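Local structure of integron cassette protein (Vibrio cholerae, 3G1J) at residues A[9-14]-A[43-48]; A[24-27]-A[33-36]; A[77-80]-A[85-88]. The protein is of unknown function; it is encoded on a mobile integron cassette and probably has an SH3-like fold. One frame throughout, in Å; residues are numbered along the deposited sequence.

Contact 1. Residues A[9-14]-A[43-48]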
loop_
_atom_site.group_PDB
_atom_site.type_symbol
_atom_site.label_atom_id
_atom_site.label_comp_id
_atom_site.label_asym_id
_atom_site.label_seq_id
_atom_site.Cartn_x
_atom_site.Cartn_y
_atom_site.Cartn_z
ATOM N N SER A 9 9.666 -2.874 -7.046
ATOM C CA SER A 9 8.706 -2.456 -8.067
ATOM C C SER A 9 7.381 -3.222 -8.059
ATOM O O SER A 9 6.393 -2.758 -8.626
ATOM C CB SER A 9 9.340 -2.529 -9.460
ATOM O OG SER A 9 9.699 -3.860 -9.777
ATOM N N GLU A 10 7.363 -4.400 -7.442
ATOM C CA GLU A 10 6.140 -5.188 -7.340
ATOM C C GLU A 10 5.956 -5.745 -5.944
ATOM O O GLU A 10 6.912 -6.175 -5.304
ATOM C CB GLU A 10 6.167 -6.360 -8.324
ATOM C CG GLU A 10 6.452 -5.943 -9.754
ATOM C CD GLU A 10 6.163 -7.048 -10.755
ATOM O OE1 GLU A 10 5.751 -8.149 -10.325
ATOM O OE2 GLU A 10 6.348 -6.808 -11.972
ATOM N N TYR A 11 4.714 -5.755 -5.485
ATOM C CA TYR A 11 4.383 -6.410 -4.237
ATOM C C TYR A 11 3.014 -7.054 -4.405
ATOM O O TYR A 11 1.985 -6.368 -4.403
ATOM C CB TYR A 11 4.378 -5.426 -3.060
ATOM C CG TYR A 11 4.242 -6.128 -1.732
ATOM C CD1 TYR A 11 5.360 -6.493 -0.999
ATOM C CD2 TYR A 11 2.989 -6.461 -1.226
ATOM C CE1 TYR A 11 5.240 -7.152 0.197
ATOM C CE2 TYR A 11 2.861 -7.117 -0.030
ATOM C CZ TYR A 11 3.981 -7.464 0.675
ATOM O OH TYR A 11 3.831 -8.115 1.870
ATOM N N GLY A 12 3.015 -8.374 -4.576
ATOM C CA GLY A 12 1.794 -9.091 -4.883
ATOM C C GLY A 12 1.151 -8.479 -6.109
ATOM O O GLY A 12 1.817 -8.282 -7.128
ATOM N N VAL A 13 -0.134 -8.160 -5.999
ATOM C CA VAL A 13 -0.910 -7.604 -7.101
ATOM C C VAL A 13 -0.505 -6.183 -7.479
ATOM O O VAL A 13 -0.823 -5.723 -8.565
ATOM C CB VAL A 13 -2.432 -7.633 -6.804
ATOM C CG1 VAL A 13 -2.820 -6.536 -5.812
ATOM C CG2 VAL A 13 -3.224 -7.489 -8.086
ATOM N N LEU A 14 0.227 -5.504 -6.597
ATOM C CA LEU A 14 0.621 -4.123 -6.844
ATOM C C LEU A 14 1.877 -4.041 -7.715
ATOM O O LEU A 14 2.918 -4.581 -7.370
ATOM C CB LEU A 14 0.856 -3.377 -5.515
ATOM C CG LEU A 14 -0.366 -3.295 -4.586
ATOM C CD1 LEU A 14 0.030 -2.673 -3.242
ATOM C CD2 LEU A 14 -1.520 -2.524 -5.224
ATOM N N LEU A 43 3.639 3.209 -6.573
ATOM C CA LEU A 43 5.009 3.647 -6.825
ATOM C C LEU A 43 6.043 2.576 -6.468
ATOM O O LEU A 43 7.121 2.520 -7.060
ATOM C CB LEU A 43 5.302 4.913 -6.020
ATOM C CG LEU A 43 4.339 6.083 -6.199
ATOM C CD1 LEU A 43 4.829 7.230 -5.340
ATOM C CD2 LEU A 43 4.226 6.497 -7.670
ATOM N N GLY A 44 5.733 1.752 -5.471
ATOM C CA GLY A 44 6.642 0.697 -5.042
ATOM C C GLY A 44 6.548 0.459 -3.546
ATOM O O GLY A 44 5.865 1.204 -2.851
ATOM N N SER A 45 7.252 -0.554 -3.046
ATOM C CA SER A 45 7.158 -0.918 -1.646
ATOM C C SER A 45 8.530 -1.091 -0.995
ATOM O O SER A 45 9.550 -1.261 -1.669
ATOM C CB SER A 45 6.397 -2.235 -1.520
ATOM O OG SER A 45 7.155 -3.302 -2.080
ATOM N N ASN A 46 8.539 -1.065 0.330
ATOM C CA ASN A 46 9.717 -1.438 1.087
ATOM C C ASN A 46 9.313 -2.198 2.339
ATOM O O ASN A 46 8.335 -1.837 2.990
ATOM C CB ASN A 46 10.535 -0.207 1.464
ATOM C CG ASN A 46 11.823 -0.572 2.160
ATOM O OD1 ASN A 46 12.597 -1.389 1.664
ATOM N ND2 ASN A 46 12.052 0.017 3.323
ATOM N N PHE A 47 10.049 -3.253 2.667
ATOM C CA PHE A 47 9.711 -4.060 3.841
ATOM C C PHE A 47 10.850 -4.109 4.840
ATOM O O PHE A 47 11.971 -4.488 4.501
ATOM C CB PHE A 47 9.290 -5.481 3.439
ATOM C CG PHE A 47 8.869 -6.348 4.607
ATOM C CD1 PHE A 47 7.614 -6.204 5.176
ATOM C CD2 PHE A 47 9.720 -7.316 5.115
ATOM C CE1 PHE A 47 7.221 -7.005 6.243
ATOM C CE2 PHE A 47 9.334 -8.124 6.181
ATOM C CZ PHE A 47 8.084 -7.967 6.743
ATOM N N VAL A 48 10.556 -3.710 6.073
ATOM C CA VAL A 48 11.533 -3.753 7.157
ATOM C C VAL A 48 11.227 -4.944 8.064
ATOM O O VAL A 48 10.366 -4.853 8.938
ATOM C CB VAL A 48 11.514 -2.450 7.976
ATOM C CG1 VAL A 48 12.416 -2.566 9.203
ATOM C CG2 VAL A 48 11.928 -1.271 7.099
#
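Y11 is the first residue of the type II' turn of a small hairpin, 10-11 with 14-15, and through it the hairpin rests against S45 on the long strand 39-48 of what is probably an SH3-like barrel. The touch is narrow. S45 OG lies 3.6 Å from Y11 CB and 3.8 Å from Y11 CD1, approaching the ring obliquely where the side chain leaves the backbone. No hydrogen bond spans the two segments, and the CA atoms of the touching pair, Y11 and S45, are 6.7 Å apart, so this is van der Waals contact rather than strand pairing. With its ring trans to the backbone N (chi1 -171°), Y11 presents CB and the ring atom CD1 to the strand, while the ring itself extends past S45 to lie against L54 and L83. The hydroxyl of S45 sits between its own N and carbonyl carbon (chi1 67°), which directs OG at Y11. The turn behind Y11 is closed by two backbone bonds, Y11 N to L14 O and L14 N to Y11 O, both 2.9 Å, and G12 supplies the positive phi required at its second position. E10, on the side away from the strand, forms a salt bridge with K15 through OE2. Q8 bonds to the backbone of S45 and, through its side chain, to E10 O, tying the strand to the chain just before the turn. Just before S45, L43 and G44 both face F57, a classic beta bulge in the five-stranded antiparallel sheet.

Contact 2. Residues A[24-27]-A[33-36]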
loop_
_atom_site.group_PDB
_atom_site.type_symbol
_atom_site.label_atom_id
_atom_site.label_comp_id
_atom_site.label_asym_id
_atom_site.label_seq_id
_atom_site.Cartn_x
_atom_site.Cartn_y
_atom_site.Cartn_z
ATOM N N ARG A 24 -12.073 -2.034 -0.724
ATOM C CA ARG A 24 -12.593 -2.117 0.633
ATOM C C ARG A 24 -11.904 -1.051 1.454
ATOM O O ARG A 24 -10.670 -0.977 1.463
ATOM C CB ARG A 24 -12.368 -3.484 1.285
ATOM C CG ARG A 24 -13.125 -3.612 2.619
ATOM C CD ARG A 24 -12.756 -4.836 3.462
ATOM N NE ARG A 24 -12.800 -6.070 2.694
ATOM C CZ ARG A 24 -12.862 -7.280 3.235
ATOM N NH1 ARG A 24 -12.943 -7.420 4.556
ATOM N NH2 ARG A 24 -12.868 -8.348 2.446
ATOM N N SER A 25 -12.684 -0.211 2.126
ATOM C CA SER A 25 -12.076 0.829 2.958
ATOM C C SER A 25 -11.219 0.135 4.009
ATOM O O SER A 25 -11.568 -0.941 4.492
ATOM C CB SER A 25 -13.132 1.719 3.628
ATOM O OG SER A 25 -13.971 2.361 2.678
ATOM N N PHE A 26 -10.090 0.738 4.359
ATOM C CA PHE A 26 -9.244 0.169 5.394
ATOM C C PHE A 26 -8.424 1.257 6.075
ATOM O O PHE A 26 -8.229 2.348 5.517
ATOM C CB PHE A 26 -8.315 -0.895 4.803
ATOM C CG PHE A 26 -7.242 -0.332 3.899
ATOM C CD1 PHE A 26 -7.457 -0.209 2.536
ATOM C CD2 PHE A 26 -6.021 0.074 4.417
ATOM C CE1 PHE A 26 -6.469 0.303 1.702
ATOM C CE2 PHE A 26 -5.034 0.595 3.589
ATOM C CZ PHE A 26 -5.263 0.706 2.228
ATOM N N ARG A 27 -7.954 0.948 7.281
ATOM C CA ARG A 27 -7.114 1.861 8.053
ATOM C C ARG A 27 -5.735 1.256 8.169
ATOM O O ARG A 27 -5.593 0.053 8.411
ATOM C CB ARG A 27 -7.687 2.088 9.458
ATOM C CG ARG A 27 -9.057 2.735 9.467
ATOM C CD ARG A 27 -9.378 3.452 10.782
ATOM N NE ARG A 27 -10.578 4.269 10.605
ATOM C CZ ARG A 27 -10.573 5.582 10.394
ATOM N NH1 ARG A 27 -9.428 6.252 10.361
ATOM N NH2 ARG A 27 -11.720 6.233 10.227
ATOM N N ASN A 33 -7.387 6.213 7.343
ATOM C CA ASN A 33 -8.393 5.504 6.552
ATOM C C ASN A 33 -8.237 5.794 5.061
ATOM O O ASN A 33 -8.053 6.941 4.662
ATOM C CB ASN A 33 -9.804 5.879 7.027
ATOM C CG ASN A 33 -10.889 5.001 6.405
ATOM O OD1 ASN A 33 -11.780 5.497 5.718
ATOM N ND2 ASN A 33 -10.807 3.693 6.637
ATOM N N TYR A 34 -8.284 4.749 4.240
ATOM C CA TYR A 34 -8.369 4.905 2.788
ATOM C C TYR A 34 -9.749 4.425 2.380
ATOM O O TYR A 34 -10.183 3.357 2.787
ATOM C CB TYR A 34 -7.254 4.136 2.072
ATOM C CG TYR A 34 -5.902 4.534 2.620
ATOM C CD1 TYR A 34 -5.137 5.519 2.009
ATOM C CD2 TYR A 34 -5.428 3.966 3.795
ATOM C CE1 TYR A 34 -3.916 5.908 2.545
ATOM C CE2 TYR A 34 -4.220 4.342 4.332
ATOM C CZ TYR A 34 -3.472 5.307 3.707
ATOM O OH TYR A 34 -2.262 5.663 4.259
ATOM N N GLU A 35 -10.442 5.250 1.612
ATOM C CA GLU A 35 -11.864 5.072 1.373
ATOM C C GLU A 35 -12.145 4.317 0.082
ATOM O O GLU A 35 -11.552 4.595 -0.958
ATOM C CB GLU A 35 -12.551 6.444 1.338
ATOM C CG GLU A 35 -14.068 6.394 1.217
ATOM C CD GLU A 35 -14.686 7.774 1.021
ATOM O OE1 GLU A 35 -13.933 8.774 1.018
ATOM O OE2 GLU A 35 -15.926 7.857 0.868
ATOM N N ARG A 36 -13.063 3.355 0.152
ATOM C CA ARG A 36 -13.519 2.674 -1.050
ATOM C C ARG A 36 -13.827 3.682 -2.154
ATOM O O ARG A 36 -14.479 4.709 -1.915
ATOM C CB ARG A 36 -14.764 1.825 -0.752
ATOM C CG ARG A 36 -15.301 1.099 -1.983
ATOM C CD ARG A 36 -16.280 -0.030 -1.634
ATOM N NE ARG A 36 -17.555 0.456 -1.105
ATOM C CZ ARG A 36 -18.565 -0.342 -0.764
ATOM N NH1 ARG A 36 -18.438 -1.657 -0.914
ATOM N NH2 ARG A 36 -19.699 0.169 -0.282
HETATM O O HOH W 1 -8.377 8.602 8.790
#
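F26 O receives the shortest polar bond here, 2.7 Å from Y34 N, with the N-H pointing almost straight at the oxygen (172°) and lying nearly along the C=O axis. N33 also crowds this oxygen: its CA makes a C-H...O contact at 3.3 Å, and its ND2 stands 3.1 Å from F26 O. The return bond, F26 N to Y34 O, lies in the carbonyl plane, and the two make F26 and Y34 a hydrogen-bonded antiparallel pair, with R27 and N33 the non-hydrogen-bonded pair beside it. This short hairpin is inserted between strands 19-22 and 39-48, the position that the RT loop takes in SH3 domains, if the strands correspond. Beyond the paired residues, S25 takes over with its side chain: its OG accepts R36 N at 2.9 Å, continuing the pairing of the two segments past the last bridge. F26 and Y34 point to the same face of the sheet, where both reach I67. Their rings are tilted by 27° and slid apart so that they barely overlap. With F26 CG held between its N and carbonyl carbon (chi1 70°), Y34 CB instead lies over one face of the F26 ring, as a CH-pi contact, and F26 CE2 meets Y34 CD2 at 3.4 Å. The hydroxyl end of Y34 goes to D28. On the other face, the R27 guanidinium covers the N33 side chain, with N33 CB over one side of the plane, and R27 NH1 donates to N31 O. A water accepts from N33 N at 3.0 Å and, weakly, from the same R27 NH1.

Contact 3. Residues A[77-80]-A[85-88]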
loop_
_atom_site.group_PDB
_atom_site.type_symbol
_atom_site.label_atom_id
_atom_site.label_comp_id
_atom_site.label_asym_id
_atom_site.label_seq_id
_atom_site.Cartn_x
_atom_site.Cartn_y
_atom_site.Cartn_z
HETATM N N MSE A 77 -1.628 -7.711 8.894
HETATM C CA MSE A 77 -1.350 -8.846 8.007
HETATM C C MSE A 77 -2.564 -9.076 7.115
HETATM O O MSE A 77 -2.422 -9.389 5.940
HETATM C CB MSE A 77 -1.004 -10.137 8.784
HETATM C CG MSE A 77 -0.701 -11.392 7.890
HETATM SE SE MSE A 77 -0.178 -13.001 8.901
HETATM C CE MSE A 77 0.005 -12.013 10.450
ATOM N N GLU A 78 -3.758 -8.919 7.685
ATOM C CA GLU A 78 -5.001 -9.061 6.919
ATOM C C GLU A 78 -4.946 -8.302 5.596
ATOM O O GLU A 78 -5.351 -8.821 4.555
ATOM C CB GLU A 78 -6.213 -8.607 7.748
ATOM C CG GLU A 78 -7.408 -8.085 6.920
ATOM C CD GLU A 78 -8.083 -9.150 6.064
ATOM O OE1 GLU A 78 -7.859 -10.352 6.308
ATOM O OE2 GLU A 78 -8.849 -8.780 5.146
ATOM N N ILE A 79 -4.426 -7.079 5.624
ATOM C CA ILE A 79 -4.391 -6.266 4.417
ATOM C C ILE A 79 -3.239 -6.676 3.514
ATOM O O ILE A 79 -3.425 -6.918 2.321
ATOM C CB ILE A 79 -4.302 -4.759 4.748
ATOM C CG1 ILE A 79 -5.590 -4.303 5.437
ATOM C CG2 ILE A 79 -4.076 -3.943 3.486
ATOM C CD1 ILE A 79 -5.397 -3.097 6.327
ATOM N N ALA A 80 -2.049 -6.760 4.101
ATOM C CA ALA A 80 -0.832 -7.098 3.367
ATOM C C ALA A 80 -0.920 -8.468 2.684
ATOM O O ALA A 80 -0.371 -8.660 1.594
ATOM C CB ALA A 80 0.368 -7.046 4.321
ATOM N N SER A 85 -8.303 -7.946 -1.845
ATOM C CA SER A 85 -9.537 -7.600 -1.144
ATOM C C SER A 85 -9.651 -6.084 -1.017
ATOM O O SER A 85 -10.730 -5.565 -0.750
ATOM C CB SER A 85 -9.562 -8.212 0.264
ATOM O OG SER A 85 -9.698 -9.631 0.263
ATOM N N TYR A 86 -8.528 -5.387 -1.202
ATOM C CA TYR A 86 -8.417 -3.961 -0.896
ATOM C C TYR A 86 -8.138 -3.101 -2.119
ATOM O O TYR A 86 -8.610 -1.966 -2.213
ATOM C CB TYR A 86 -7.352 -3.736 0.202
ATOM C CG TYR A 86 -7.801 -4.387 1.471
ATOM C CD1 TYR A 86 -8.677 -3.729 2.319
ATOM C CD2 TYR A 86 -7.427 -5.695 1.789
ATOM C CE1 TYR A 86 -9.158 -4.329 3.457
ATOM C CE2 TYR A 86 -7.890 -6.310 2.945
ATOM C CZ TYR A 86 -8.771 -5.621 3.773
ATOM O OH TYR A 86 -9.252 -6.187 4.929
ATOM N N PHE A 87 -7.391 -3.659 -3.064
ATOM C CA PHE A 87 -7.012 -2.949 -4.267
ATOM C C PHE A 87 -7.411 -3.728 -5.504
ATOM O O PHE A 87 -7.166 -4.937 -5.599
ATOM C CB PHE A 87 -5.500 -2.718 -4.284
ATOM C CG PHE A 87 -5.014 -1.824 -3.181
ATOM C CD1 PHE A 87 -5.143 -0.450 -3.290
ATOM C CD2 PHE A 87 -4.432 -2.357 -2.037
ATOM C CE1 PHE A 87 -4.694 0.385 -2.278
ATOM C CE2 PHE A 87 -3.979 -1.524 -1.013
ATOM C CZ PHE A 87 -4.112 -0.152 -1.145
ATOM N N CYS A 88 -8.015 -3.025 -6.452
ATOM C CA CYS A 88 -8.305 -3.599 -7.755
ATOM C C CYS A 88 -7.661 -2.758 -8.858
ATOM O O CYS A 88 -7.812 -1.526 -8.904
ATOM C CB CYS A 88 -9.816 -3.722 -7.962
ATOM S SG CYS A 88 -10.279 -4.450 -9.557
#
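The single helical turn 77-80 and the segment 85-88 are joined by a short loop and keep their backbones apart: the nearest CA atoms, of I79 and Y86, are 7.1 Å from each other. The Y86 side chain spans the gap, meeting both the side chain and the CA of I79. Its ring takes I79 CG1 over one face, 4.0 Å from the centroid and 16° off the ring normal, a CH-pi contact near the phenol end, where CG1 is 3.8 Å from Y86 CZ. In SH3 domains a short 3-10 helix commonly lies between the fourth and fifth strands, and the turn 77-80 probably corresponds to it; here it lies beside Y86, close to strand 87-89, which pairs with strand 19-22. The Y86 hydroxyl donates to E78 OE2 at 2.6 Å, the acceptor lying at the ring edge and in its plane. That oxygen uses the anti lone pair, away from OE1, and the carboxylate is turned 74° from the ring. A bend at chi2 (66°) folds the glutamate back so that CG, too, approaches Y86 OH, at 3.3 Å. R24 packs against Y86, whose backbone bonds to V23, while E78 O accepts from H82 ND1.

How the contacts relate
Contact 3 is the buried one of the three, whereas contacts 1 and 2 are partly exposed and lie on opposite sides of the chain's centre, about 19 Å apart between centres. Contact 2 falls within the chain loop that contact 1 closes. Contact 3 links them: A80 and F87 touch Y11 and L14 of contact 1, and R24 and F26 of contact 2 pack on S85, Y86 and F87. Contacts 1 and 3 both reach the five-stranded sheet, while contact 2 belongs to a separate two-stranded hairpin. Their chemistry differs: van der Waals touch alone in 1, a backbone ladder between a buried aromatic face and a polar one in 2, and one phenol-carboxylate bond beside apolar packing in 3.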